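Local coordinates for protein hydroxyethylphosphonate dioxygenase (Streptomyces albus, PDB 6B9R) that oxidises 2-hydroxyethylphosphonate at a mononuclear iron site, probably cleaving its carbon-carbon bond with dioxygen to give hydroxymethylphosphonate, at residues N71-L76 with T213-R218; L206-E211 with L417-S422; T264-A269 with W279-A284. All blocks are in the same frame, centred on the assembly; numbering follows the deposited sequence.

Interaction 1 of 3, residues N71-L76 with T213-R218; sequences NERDLL and TGDAQR
The guanidinium of Arg73 has Arg218 CG over the centre of one face, 3.7 Å above its plane, and the carboxylate of Asp215 at its edge. Over one face of the Arg218 guanidinium lies Arg73 NH1, offset toward the rim, with Gln217 CB at the edge; the two planes are 51° apart. Arg73 NH2 points nearly straight at Asp215 OD1, a salt bridge whose refined length of 2.5 Å is short enough to be read with caution. The carboxylate stands almost upright to the guanidinium, the planes 85° apart. Asp215 opens helix 215-223, with Gly214 at the N-cap position, its CA 3.7 Å from Arg73 NH1. This helix start lies at the dimer interface: Asp215 OD1 also takes a salt bridge from Arg73 of the second subunit, and Asp215 N bonds to Asp215 OD2 of that subunit. With chi1 at -52°, Arg218 CG lies opposite its carbonyl carbon and beside the backbone N, the position from which it covers Arg73. Arg73 NE and Arg218 NE approach to 3.6 Å, a closeness that the nearby carboxylate probably eases, while Arg218 NE bonds to Leu76 O of the second subunit.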
ATOM      1  N   ASN A  71       4.781 -15.862   4.078  1.00 15.46           N
ATOM      2  CA  ASN A  71       3.697 -16.434   3.305  1.00 17.55           C
ATOM      3  C   ASN A  71       4.175 -16.827   1.917  1.00 15.69           C
ATOM      4  O   ASN A  71       5.121 -16.244   1.382  1.00 17.64           O
ATOM      5  CB  ASN A  71       2.548 -15.432   3.191  1.00 17.50           C
ATOM      6  CG  ASN A  71       2.107 -14.956   4.531  1.00 16.15           C
ATOM      7  OD1 ASN A  71       1.414 -15.675   5.251  1.00 19.38           O
ATOM      8  ND2 ASN A  71       2.543 -13.756   4.908  1.00 16.70           N
ATOM      9  N   GLU A  72       3.502 -17.830   1.350  1.00 15.85           N
ATOM     10  CA  GLU A  72       3.749 -18.199  -0.036  1.00 16.54           C
ATOM     11  C   GLU A  72       3.680 -16.970  -0.934  1.00 25.61           C
ATOM     12  O   GLU A  72       4.495 -16.806  -1.849  1.00 20.11           O
ATOM     13  CB  GLU A  72       2.737 -19.255  -0.479  1.00 16.13           C
ATOM     14  CG  GLU A  72       2.804 -20.585   0.286  1.00 16.76           C
ATOM     15  CD  GLU A  72       1.896 -20.623   1.516  1.00 27.71           C
ATOM     16  OE1 GLU A  72       1.396 -19.554   1.934  1.00 27.67           O
ATOM     17  OE2 GLU A  72       1.687 -21.726   2.066  1.00 31.11           O
ATOM     18  N   ARG A  73       2.731 -16.072  -0.646  1.00 24.38           N
ATOM     19  CA  ARG A  73       2.598 -14.812  -1.372  1.00 26.25           C
ATOM     20  C   ARG A  73       3.895 -14.011  -1.379  1.00 28.80           C
ATOM     21  O   ARG A  73       4.165 -13.273  -2.336  1.00 24.03           O
ATOM     22  CB  ARG A  73       1.483 -13.969  -0.739  1.00 28.24           C
ATOM     23  CG  ARG A  73       0.359 -13.597  -1.636  1.00 31.17           C
ATOM     24  CD  ARG A  73      -0.686 -12.728  -0.903  1.00 25.18           C
ATOM     25  NE  ARG A  73      -1.263 -11.719  -1.798  1.00 26.20           N
ATOM     26  CZ  ARG A  73      -1.024 -10.415  -1.700  1.00 28.62           C
ATOM     27  NH1 ARG A  73      -1.581  -9.566  -2.548  1.00 35.41           N
ATOM     28  NH2 ARG A  73      -0.220  -9.964  -0.751  1.00 36.24           N
ATOM     29  N   ASP A  74       4.688 -14.101  -0.310  1.00 18.09           N
ATOM     30  CA  ASP A  74       5.893 -13.288  -0.208  1.00 18.68           C
ATOM     31  C   ASP A  74       7.009 -13.768  -1.121  1.00 23.13           C
ATOM     32  O   ASP A  74       7.992 -13.041  -1.299  1.00 20.96           O
ATOM     33  CB  ASP A  74       6.372 -13.263   1.245  1.00 19.01           C
ATOM     34  CG  ASP A  74       5.285 -12.806   2.198  1.00 27.02           C
ATOM     35  OD1 ASP A  74       4.466 -11.946   1.791  1.00 26.19           O
ATOM     36  OD2 ASP A  74       5.238 -13.295   3.347  1.00 23.67           O
ATOM     37  N   LEU A  75       6.893 -14.964  -1.695  1.00 17.42           N
ATOM     38  CA  LEU A  75       7.937 -15.508  -2.549  1.00 19.72           C
ATOM     39  C   LEU A  75       7.533 -15.538  -4.011  1.00 20.52           C
ATOM     40  O   LEU A  75       8.316 -16.008  -4.851  1.00 20.41           O
ATOM     41  CB  LEU A  75       8.325 -16.922  -2.092  1.00 17.69           C
ATOM     42  CG  LEU A  75       9.016 -17.039  -0.723  1.00 18.60           C
ATOM     43  CD1 LEU A  75       9.196 -18.505  -0.347  1.00 19.94           C
ATOM     44  CD2 LEU A  75      10.366 -16.324  -0.699  1.00 21.04           C
ATOM     45  N   LEU A  76       6.328 -15.054  -4.336  1.00 20.94           N
ATOM     46  CA  LEU A  76       5.834 -15.068  -5.701  1.00 16.00           C
ATOM     47  C   LEU A  76       5.940 -13.687  -6.324  1.00 15.94           C
ATOM     48  O   LEU A  76       5.473 -12.700  -5.731  1.00 18.18           O
ATOM     49  CB  LEU A  76       4.385 -15.533  -5.742  1.00 18.34           C
ATOM     50  CG  LEU A  76       4.175 -17.018  -5.441  1.00 21.28           C
ATOM     51  CD1 LEU A  76       2.706 -17.279  -5.330  1.00 18.09           C
ATOM     52  CD2 LEU A  76       4.776 -17.869  -6.538  1.00 25.62           C
ATOM     53  N   THR A 213      -7.471  -3.403  -2.176  1.00 18.46           N
ATOM     54  CA  THR A 213      -7.205  -4.753  -2.653  1.00 24.74           C
ATOM     55  C   THR A 213      -5.716  -5.082  -2.508  1.00 23.31           C
ATOM     56  O   THR A 213      -4.876  -4.212  -2.284  1.00 25.70           O
ATOM     57  CB  THR A 213      -7.664  -4.898  -4.105  1.00 36.93           C
ATOM     58  OG1 THR A 213      -7.105  -3.838  -4.892  1.00 43.62           O
ATOM     59  CG2 THR A 213      -9.185  -4.817  -4.181  1.00 36.50           C
ATOM     60  N   GLY A 214      -5.385  -6.356  -2.630  1.00 35.82           N
ATOM     61  CA  GLY A 214      -4.000  -6.723  -2.415  1.00 30.39           C
ATOM     62  C   GLY A 214      -3.638  -6.834  -0.946  1.00 21.14           C
ATOM     63  O   GLY A 214      -4.442  -7.344  -0.158  1.00 21.37           O
ATOM     64  N   ASP A 215      -2.438  -6.358  -0.570  1.00 15.86           N
ATOM     65  CA  ASP A 215      -1.873  -6.676   0.741  1.00 20.58           C
ATOM     66  C   ASP A 215      -2.820  -6.296   1.874  1.00 22.27           C
ATOM     67  O   ASP A 215      -2.934  -7.023   2.870  1.00 18.46           O
ATOM     68  CB  ASP A 215      -0.534  -5.957   0.943  1.00 18.30           C
ATOM     69  CG  ASP A 215       0.581  -6.487   0.038  1.00 21.27           C
ATOM     70  OD1 ASP A 215       0.491  -7.617  -0.482  1.00 22.78           O
ATOM     71  OD2 ASP A 215       1.560  -5.745  -0.156  1.00 20.89           O
ATOM     72  N   ALA A 216      -3.488  -5.145   1.753  1.00 16.16           N
ATOM     73  CA  ALA A 216      -4.353  -4.680   2.837  1.00 17.16           C
ATOM     74  C   ALA A 216      -5.490  -5.659   3.093  1.00 19.45           C
ATOM     75  O   ALA A 216      -5.811  -5.957   4.251  1.00 18.28           O
ATOM     76  CB  ALA A 216      -4.900  -3.286   2.518  1.00 16.50           C
ATOM     77  N   GLN A 217      -6.089  -6.194   2.030  1.00 16.62           N
ATOM     78  CA  GLN A 217      -7.178  -7.153   2.201  1.00 16.88           C
ATOM     79  C   GLN A 217      -6.692  -8.416   2.899  1.00 18.93           C
ATOM     80  O   GLN A 217      -7.358  -8.930   3.803  1.00 17.45           O
ATOM     81  CB  GLN A 217      -7.781  -7.504   0.838  1.00 20.01           C
ATOM     82  CG  GLN A 217      -9.108  -8.265   0.874  1.00 19.18           C
ATOM     83  CD  GLN A 217      -8.966  -9.737   1.212  1.00 23.43           C
ATOM     84  OE1 GLN A 217      -7.906 -10.330   1.035  1.00 17.14           O
ATOM     85  NE2 GLN A 217     -10.045 -10.334   1.716  1.00 19.55           N
ATOM     86  N   ARG A 218      -5.536  -8.937   2.479  1.00 17.14           N
ATOM     87  CA  ARG A 218      -5.019 -10.175   3.062  1.00 16.86           C
ATOM     88  C   ARG A 218      -4.762 -10.013   4.548  1.00 16.99           C
ATOM     89  O   ARG A 218      -5.102 -10.894   5.346  1.00 17.22           O
ATOM     90  CB  ARG A 218      -3.722 -10.585   2.359  1.00 20.17           C
ATOM     91  CG  ARG A 218      -3.818 -10.661   0.854  1.00 24.65           C
ATOM     92  CD  ARG A 218      -4.748 -11.761   0.400  1.00 28.45           C
ATOM     93  NE  ARG A 218      -4.801 -11.841  -1.059  1.00 25.76           N
ATOM     94  CZ  ARG A 218      -5.420 -10.964  -1.837  1.00 27.85           C
ATOM     95  NH1 ARG A 218      -6.054  -9.937  -1.302  1.00 32.92           N
ATOM     96  NH2 ARG A 218      -5.410 -11.118  -3.155  1.00 36.99           N
TER

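Interaction 2 of 3, residues L206-E211 with L417-S422; sequences LTYGGE and LRIGGS
Leu206 meets Leu417 through two points of its chain: its CB lies 3.6 Å from Leu417 CD2, and its CD1 reaches Leu417 CB at 3.7 Å. The two leucine side chains lie alongside each other, heading opposite ways, and the chi1 of Leu417 (179°), which sets its CG opposite the backbone N, carries CD2 over to Leu206 CB. At Thr207 the strand alternation turns the side chain away from the 417-422 segment, and its OG1 bonds instead to Arg123 O. Tyr208 faces the second strand again. Its chi1 of 73° places the ring between backbone N and carbonyl carbon, where one face receives Ile419 CG2 in a CH-pi contact, 3.8 Å from the ring centroid and close to the ring normal. Ile419 CD1 adds a second touch, 3.8 Å from Tyr208 CB, while Leu417 CD2 comes obliquely to the ring. The phenolic OH is buried but well supplied, being hydrogen-bonded to His339 ND1, Thr342 OG1 and Trp183 NE1. Replacing the tyrosine by an alanine here would remove the face on which Ile419 CG2 rests and would probably leave His339, Thr342 and Trp183 without their shared hydroxyl partner. The axes of strands 206-208 and 417-419 run in nearly the same direction, 9.7 Å apart, and each belongs to a different seven-stranded antiparallel sheet. Such apolar side chains interleaved between two stacked sheets are consistent with the face-to-face packing of sheets in a bicupin, the side chain of Leu206 lying about 10 Å from the iron and from the bound 2-hydroxyethylphosphonate.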
ATOM      1  N   LEU A 206     -15.418   0.986 -15.985  1.00 20.05           N
ATOM      2  CA  LEU A 206     -14.000   0.837 -15.702  1.00 24.96           C
ATOM      3  C   LEU A 206     -13.828   0.673 -14.193  1.00 28.53           C
ATOM      4  O   LEU A 206     -13.574   1.629 -13.453  1.00 22.69           O
ATOM      5  CB  LEU A 206     -13.222   2.047 -16.249  1.00 23.53           C
ATOM      6  CG  LEU A 206     -13.552   2.495 -17.688  1.00 17.06           C
ATOM      7  CD1 LEU A 206     -12.604   3.602 -18.167  1.00 17.52           C
ATOM      8  CD2 LEU A 206     -13.542   1.320 -18.664  1.00 22.37           C
ATOM      9  N   THR A 207     -13.984  -0.564 -13.728  1.00 22.37           N
ATOM     10  CA  THR A 207     -13.772  -0.823 -12.312  1.00 19.81           C
ATOM     11  C   THR A 207     -12.283  -1.013 -12.023  1.00 24.67           C
ATOM     12  O   THR A 207     -11.496  -1.389 -12.896  1.00 21.71           O
ATOM     13  CB  THR A 207     -14.564  -2.048 -11.830  1.00 23.88           C
ATOM     14  OG1 THR A 207     -14.019  -3.240 -12.405  1.00 20.40           O
ATOM     15  CG2 THR A 207     -16.043  -1.942 -12.212  1.00 21.49           C
ATOM     16  N   TYR A 208     -11.901  -0.737 -10.779  1.00 21.05           N
ATOM     17  CA  TYR A 208     -10.505  -0.782 -10.366  1.00 26.25           C
ATOM     18  C   TYR A 208     -10.459  -0.842  -8.844  1.00 22.45           C
ATOM     19  O   TYR A 208     -11.468  -0.634  -8.159  1.00 19.38           O
ATOM     20  CB  TYR A 208      -9.711   0.409 -10.928  1.00 19.74           C
ATOM     21  CG  TYR A 208     -10.021   1.746 -10.270  1.00 17.56           C
ATOM     22  CD1 TYR A 208     -11.128   2.498 -10.667  1.00 16.46           C
ATOM     23  CD2 TYR A 208      -9.195   2.263  -9.273  1.00 17.66           C
ATOM     24  CE1 TYR A 208     -11.421   3.719 -10.074  1.00 16.52           C
ATOM     25  CE2 TYR A 208      -9.479   3.496  -8.663  1.00 17.59           C
ATOM     26  CZ  TYR A 208     -10.601   4.221  -9.079  1.00 19.60           C
ATOM     27  OH  TYR A 208     -10.904   5.448  -8.503  1.00 16.74           O
ATOM     28  N   GLY A 209      -9.274  -1.173  -8.324  1.00 26.66           N
ATOM     29  CA  GLY A 209      -9.169  -1.527  -6.918  1.00 29.79           C
ATOM     30  C   GLY A 209      -8.338  -0.591  -6.049  1.00 47.58           C
ATOM     31  O   GLY A 209      -8.842  -0.039  -5.065  1.00 53.88           O
ATOM     32  N   GLY A 210      -7.064  -0.443  -6.341  1.00 56.83           N
ATOM     33  CA  GLY A 210      -6.274   0.375  -5.469  1.00 50.84           C
ATOM     34  C   GLY A 210      -5.784  -0.305  -4.200  1.00 48.17           C
ATOM     35  O   GLY A 210      -5.458  -1.499  -4.158  1.00 45.13           O
ATOM     36  N   GLU A 211      -5.715   0.507  -3.148  1.00 47.12           N
ATOM     37  CA  GLU A 211      -5.073   0.109  -1.897  1.00 40.33           C
ATOM     38  C   GLU A 211      -5.916  -0.871  -1.098  1.00 22.40           C
ATOM     39  O   GLU A 211      -5.347  -1.716  -0.402  1.00 32.61           O
ATOM     40  CB  GLU A 211      -4.759   1.346  -1.069  1.00 43.51           C
ATOM     41  CG  GLU A 211      -3.614   2.212  -1.638  1.00 48.10           C
ATOM     42  CD  GLU A 211      -2.939   3.142  -0.607  1.00 50.73           C
ATOM     43  OE1 GLU A 211      -2.450   2.666   0.452  1.00 38.00           O
ATOM     44  OE2 GLU A 211      -2.860   4.361  -0.888  1.00 48.81           O
ATOM     45  N   LEU A 417      -8.676   6.693 -18.470  1.00 18.07           N
ATOM     46  CA  LEU A 417      -8.792   6.523 -17.028  1.00 17.74           C
ATOM     47  C   LEU A 417      -7.404   6.223 -16.487  1.00 17.72           C
ATOM     48  O   LEU A 417      -6.783   5.248 -16.907  1.00 17.77           O
ATOM     49  CB  LEU A 417      -9.745   5.383 -16.657  1.00 17.49           C
ATOM     50  CG  LEU A 417      -9.830   5.205 -15.130  1.00 20.36           C
ATOM     51  CD1 LEU A 417     -10.446   6.435 -14.440  1.00 17.12           C
ATOM     52  CD2 LEU A 417     -10.599   3.958 -14.749  1.00 21.16           C
ATOM     53  N   ARG A 418      -6.934   7.059 -15.566  1.00 17.67           N
ATOM     54  CA  ARG A 418      -5.629   6.937 -14.937  1.00 17.69           C
ATOM     55  C   ARG A 418      -5.856   6.669 -13.459  1.00 17.37           C
ATOM     56  O   ARG A 418      -6.678   7.341 -12.831  1.00 18.36           O
ATOM     57  CB  ARG A 418      -4.813   8.218 -15.124  1.00 17.99           C
ATOM     58  CG  ARG A 418      -5.021   8.883 -16.471  1.00 18.29           C
ATOM     59  CD  ARG A 418      -4.349  10.243 -16.499  1.00 21.30           C
ATOM     60  NE  ARG A 418      -3.259  10.277 -17.464  1.00 18.91           N
ATOM     61  CZ  ARG A 418      -2.261  11.154 -17.418  1.00 19.63           C
ATOM     62  NH1 ARG A 418      -2.200  12.050 -16.435  1.00 19.16           N
ATOM     63  NH2 ARG A 418      -1.319  11.127 -18.352  1.00 19.53           N
ATOM     64  N   ILE A 419      -5.150   5.682 -12.907  1.00 17.25           N
ATOM     65  CA  ILE A 419      -5.341   5.295 -11.512  1.00 16.94           C
ATOM     66  C   ILE A 419      -3.981   5.110 -10.858  1.00 17.01           C
ATOM     67  O   ILE A 419      -2.990   4.776 -11.517  1.00 17.24           O
ATOM     68  CB  ILE A 419      -6.182   4.004 -11.367  1.00 16.83           C
ATOM     69  CG1 ILE A 419      -5.465   2.815 -12.013  1.00 23.87           C
ATOM     70  CG2 ILE A 419      -7.566   4.177 -12.007  1.00 17.15           C
ATOM     71  CD1 ILE A 419      -6.117   1.468 -11.716  1.00 17.02           C
ATOM     72  N   GLY A 420      -3.937   5.328  -9.548  1.00 16.84           N
ATOM     73  CA  GLY A 420      -2.725   5.034  -8.805  1.00 16.89           C
ATOM     74  C   GLY A 420      -2.510   3.537  -8.702  1.00 20.50           C
ATOM     75  O   GLY A 420      -3.458   2.757  -8.586  1.00 18.80           O
ATOM     76  N   GLY A 421      -1.244   3.133  -8.753  1.00 16.93           N
ATOM     77  CA  GLY A 421      -0.868   1.761  -8.540  1.00 22.04           C
ATOM     78  C   GLY A 421      -0.420   1.540  -7.114  1.00 23.89           C
ATOM     79  O   GLY A 421      -0.647   2.367  -6.222  1.00 22.35           O
ATOM     80  N   SER A 422       0.256   0.414  -6.901  1.00 16.67           N
ATOM     81  CA  SER A 422       0.817   0.126  -5.589  1.00 17.53           C
ATOM     82  C   SER A 422       1.978   1.049  -5.234  1.00 23.57           C
ATOM     83  O   SER A 422       2.347   1.123  -4.060  1.00 23.38           O
ATOM     84  CB  SER A 422       1.257  -1.333  -5.531  1.00 18.83           C
ATOM     85  OG  SER A 422       0.148  -2.181  -5.783  1.00 25.44           O
TER

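Interaction 3 of 3, residues T264-A269 with W279-A284; sequences TDRVAA and WPELSA
Arg266 reaches across to Glu281 along a chain that gains contacts step by step. The bond to CB points toward segment 279-284, CG departs opposite the backbone N (chi1 -178°), and a bend at chi2 (58°) then swings the rest of the chain so that its side passes the carboxylate. CG lies 3.6 Å from Glu281 OE2, and CD keeps nearly the same separation from that oxygen. NE makes the first polar contact, a hydrogen bond of 2.8 Å to Glu281 OE2 that forms part of a salt bridge. CZ faces the two carboxylate oxygens at nearly equal distances, and NH2 completes the salt bridge with a bond of 2.8 Å to Glu281 OE1. Both residues lie within a Cro/C1-type helix-turn-helix region, in which helix 264-271 follows helix 253-260 and probably corresponds to the recognition helix of DNA-binding relatives; the salt bridge ties it to helix 279-288. The grip is side-on, NE and one terminal NH each holding its own oxygen, which hinders rotation of either group. OE1 receives NH2 on its syn lone pair, whereas OE2 is met on the syn side but well out of the carboxylate plane, in keeping with the 40° between the two flat groups. Glu281 arrives extended beyond CG, and its side chain crosses that of Arg266 at about a right angle. OE1 also accepts a hydrogen bond from Glu278 N, just ahead of its helix, so that it has two donors; this backbone N-H probably helps to stabilise the carboxylate charge. On the same helix, Trp279 stacks against Trp279 of the second subunit.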
ATOM      1  N   THR A 264      -3.871  22.865  26.787  1.00 27.41           N
ATOM      2  CA  THR A 264      -4.518  21.560  26.918  1.00 27.76           C
ATOM      3  C   THR A 264      -5.982  21.626  26.502  1.00 25.26           C
ATOM      4  O   THR A 264      -6.498  20.690  25.882  1.00 26.63           O
ATOM      5  CB  THR A 264      -4.415  21.040  28.353  1.00 30.95           C
ATOM      6  OG1 THR A 264      -5.035  21.981  29.241  1.00 31.51           O
ATOM      7  CG2 THR A 264      -2.971  20.842  28.748  1.00 27.21           C
ATOM      8  N   ASP A 265      -6.671  22.720  26.855  1.00 24.70           N
ATOM      9  CA  ASP A 265      -8.066  22.888  26.447  1.00 25.46           C
ATOM     10  C   ASP A 265      -8.203  22.839  24.934  1.00 29.20           C
ATOM     11  O   ASP A 265      -9.154  22.250  24.402  1.00 29.71           O
ATOM     12  CB  ASP A 265      -8.616  24.217  26.974  1.00 25.56           C
ATOM     13  CG  ASP A 265      -8.931  24.176  28.454  1.00 37.95           C
ATOM     14  OD1 ASP A 265      -8.929  23.069  29.030  1.00 44.76           O
ATOM     15  OD2 ASP A 265      -9.189  25.255  29.040  1.00 43.34           O
ATOM     16  N   ARG A 266      -7.251  23.447  24.222  1.00 25.41           N
ATOM     17  CA  ARG A 266      -7.322  23.471  22.765  1.00 22.65           C
ATOM     18  C   ARG A 266      -7.068  22.089  22.173  1.00 23.43           C
ATOM     19  O   ARG A 266      -7.794  21.661  21.269  1.00 25.74           O
ATOM     20  CB  ARG A 266      -6.330  24.497  22.211  1.00 21.95           C
ATOM     21  CG  ARG A 266      -6.343  24.635  20.690  1.00 24.53           C
ATOM     22  CD  ARG A 266      -7.719  25.013  20.153  1.00 24.82           C
ATOM     23  NE  ARG A 266      -7.669  25.300  18.719  1.00 28.56           N
ATOM     24  CZ  ARG A 266      -8.718  25.259  17.899  1.00 29.79           C
ATOM     25  NH1 ARG A 266      -9.926  24.942  18.357  1.00 25.17           N
ATOM     26  NH2 ARG A 266      -8.556  25.536  16.613  1.00 27.01           N
ATOM     27  N   VAL A 267      -6.059  21.367  22.676  1.00 21.11           N
ATOM     28  CA  VAL A 267      -5.799  20.023  22.163  1.00 20.53           C
ATOM     29  C   VAL A 267      -7.014  19.127  22.381  1.00 22.50           C
ATOM     30  O   VAL A 267      -7.402  18.350  21.497  1.00 20.75           O
ATOM     31  CB  VAL A 267      -4.526  19.431  22.803  1.00 24.38           C
ATOM     32  CG1 VAL A 267      -4.227  18.040  22.227  1.00 25.41           C
ATOM     33  CG2 VAL A 267      -3.338  20.360  22.581  1.00 21.98           C
ATOM     34  N   ALA A 268      -7.652  19.240  23.551  1.00 27.02           N
ATOM     35  CA  ALA A 268      -8.838  18.436  23.817  1.00 27.82           C
ATOM     36  C   ALA A 268      -9.960  18.787  22.852  1.00 23.00           C
ATOM     37  O   ALA A 268     -10.608  17.897  22.288  1.00 26.38           O
ATOM     38  CB  ALA A 268      -9.290  18.624  25.265  1.00 27.36           C
ATOM     39  N   ALA A 269     -10.183  20.082  22.633  1.00 22.68           N
ATOM     40  CA  ALA A 269     -11.224  20.520  21.709  1.00 26.56           C
ATOM     41  C   ALA A 269     -10.957  20.028  20.290  1.00 28.78           C
ATOM     42  O   ALA A 269     -11.886  19.611  19.586  1.00 26.25           O
ATOM     43  CB  ALA A 269     -11.334  22.044  21.742  1.00 25.50           C
ATOM     44  N   TRP A 279      -3.758  26.162  10.528  1.00 24.01           N
ATOM     45  CA  TRP A 279      -2.464  25.744   9.981  1.00 24.66           C
ATOM     46  C   TRP A 279      -1.313  25.853  10.978  1.00 27.40           C
ATOM     47  O   TRP A 279      -0.529  24.895  11.087  1.00 26.64           O
ATOM     48  CB  TRP A 279      -2.145  26.535   8.698  1.00 24.79           C
ATOM     49  CG  TRP A 279      -3.082  26.220   7.579  1.00 23.89           C
ATOM     50  CD1 TRP A 279      -3.949  27.082   6.967  1.00 26.50           C
ATOM     51  CD2 TRP A 279      -3.294  24.938   6.969  1.00 21.95           C
ATOM     52  NE1 TRP A 279      -4.670  26.423   6.000  1.00 25.64           N
ATOM     53  CE2 TRP A 279      -4.289  25.106   5.982  1.00 27.79           C
ATOM     54  CE3 TRP A 279      -2.736  23.670   7.154  1.00 31.96           C
ATOM     55  CZ2 TRP A 279      -4.737  24.053   5.185  1.00 28.32           C
ATOM     56  CZ3 TRP A 279      -3.180  22.626   6.359  1.00 31.59           C
ATOM     57  CH2 TRP A 279      -4.176  22.827   5.391  1.00 28.58           C
ATOM     58  N   PRO A 280      -1.147  26.946  11.727  1.00 23.83           N
ATOM     59  CA  PRO A 280      -0.059  26.975  12.715  1.00 29.07           C
ATOM     60  C   PRO A 280      -0.218  25.934  13.807  1.00 29.44           C
ATOM     61  O   PRO A 280       0.789  25.420  14.312  1.00 25.59           O
ATOM     62  CB  PRO A 280      -0.139  28.403  13.279  1.00 25.08           C
ATOM     63  CG  PRO A 280      -0.854  29.176  12.240  1.00 34.36           C
ATOM     64  CD  PRO A 280      -1.864  28.234  11.688  1.00 32.60           C
ATOM     65  N   GLU A 281      -1.460  25.619  14.193  1.00 21.58           N
ATOM     66  CA  GLU A 281      -1.695  24.543  15.150  1.00 21.26           C
ATOM     67  C   GLU A 281      -1.345  23.187  14.553  1.00 20.73           C
ATOM     68  O   GLU A 281      -0.743  22.339  15.227  1.00 22.38           O
ATOM     69  CB  GLU A 281      -3.153  24.563  15.613  1.00 21.04           C
ATOM     70  CG  GLU A 281      -3.525  25.821  16.362  1.00 22.71           C
ATOM     71  CD  GLU A 281      -5.011  25.911  16.672  1.00 26.70           C
ATOM     72  OE1 GLU A 281      -5.821  25.424  15.859  1.00 24.55           O
ATOM     73  OE2 GLU A 281      -5.370  26.469  17.733  1.00 30.21           O
ATOM     74  N   LEU A 282      -1.725  22.953  13.296  1.00 20.08           N
ATOM     75  CA  LEU A 282      -1.392  21.678  12.670  1.00 23.89           C
ATOM     76  C   LEU A 282       0.117  21.481  12.603  1.00 29.35           C
ATOM     77  O   LEU A 282       0.620  20.369  12.815  1.00 22.46           O
ATOM     78  CB  LEU A 282      -2.003  21.596  11.271  1.00 21.26           C
ATOM     79  CG  LEU A 282      -3.517  21.407  11.167  1.00 27.33           C
ATOM     80  CD1 LEU A 282      -3.954  21.567   9.727  1.00 28.14           C
ATOM     81  CD2 LEU A 282      -3.927  20.038  11.681  1.00 32.03           C
ATOM     82  N   SER A 283       0.860  22.550  12.304  1.00 23.73           N
ATOM     83  CA  SER A 283       2.313  22.419  12.210  1.00 28.87           C
ATOM     84  C   SER A 283       2.915  22.072  13.560  1.00 23.04           C
ATOM     85  O   SER A 283       3.814  21.226  13.648  1.00 22.79           O
ATOM     86  CB  SER A 283       2.935  23.712  11.680  1.00 32.96           C
ATOM     87  OG  SER A 283       2.425  24.041  10.406  1.00 29.96           O
ATOM     88  N   ALA A 284       2.448  22.738  14.620  1.00 19.10           N
ATOM     89  CA  ALA A 284       2.961  22.481  15.959  1.00 23.56           C
ATOM     90  C   ALA A 284       2.594  21.076  16.425  1.00 23.35           C
ATOM     91  O   ALA A 284       3.431  20.363  16.991  1.00 22.39           O
ATOM     92  CB  ALA A 284       2.431  23.540  16.928  1.00 25.07           C
TER

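From the N terminus, the loop 71-76 following helix 58-67 opens interaction 1, which closes only at 213-218, after most strands of the sheet that holds 202-208 have been laid down. Just before that closure, 206-211 opens interaction 2, so the two contacts cross along the chain; they also touch, Ala216 CB lying 3.3 Å from Glu211 O where strand 202-208 hands over to helix 215-223. Interaction 3 opens and closes locally, between consecutive helices of the helix-turn-helix region, and is nested inside the long excursion that ends when 417-422 closes interaction 2. The three respectively join the N-terminal region to helix 215-223, sheet to sheet, and helix to helix; all touch the second subunit.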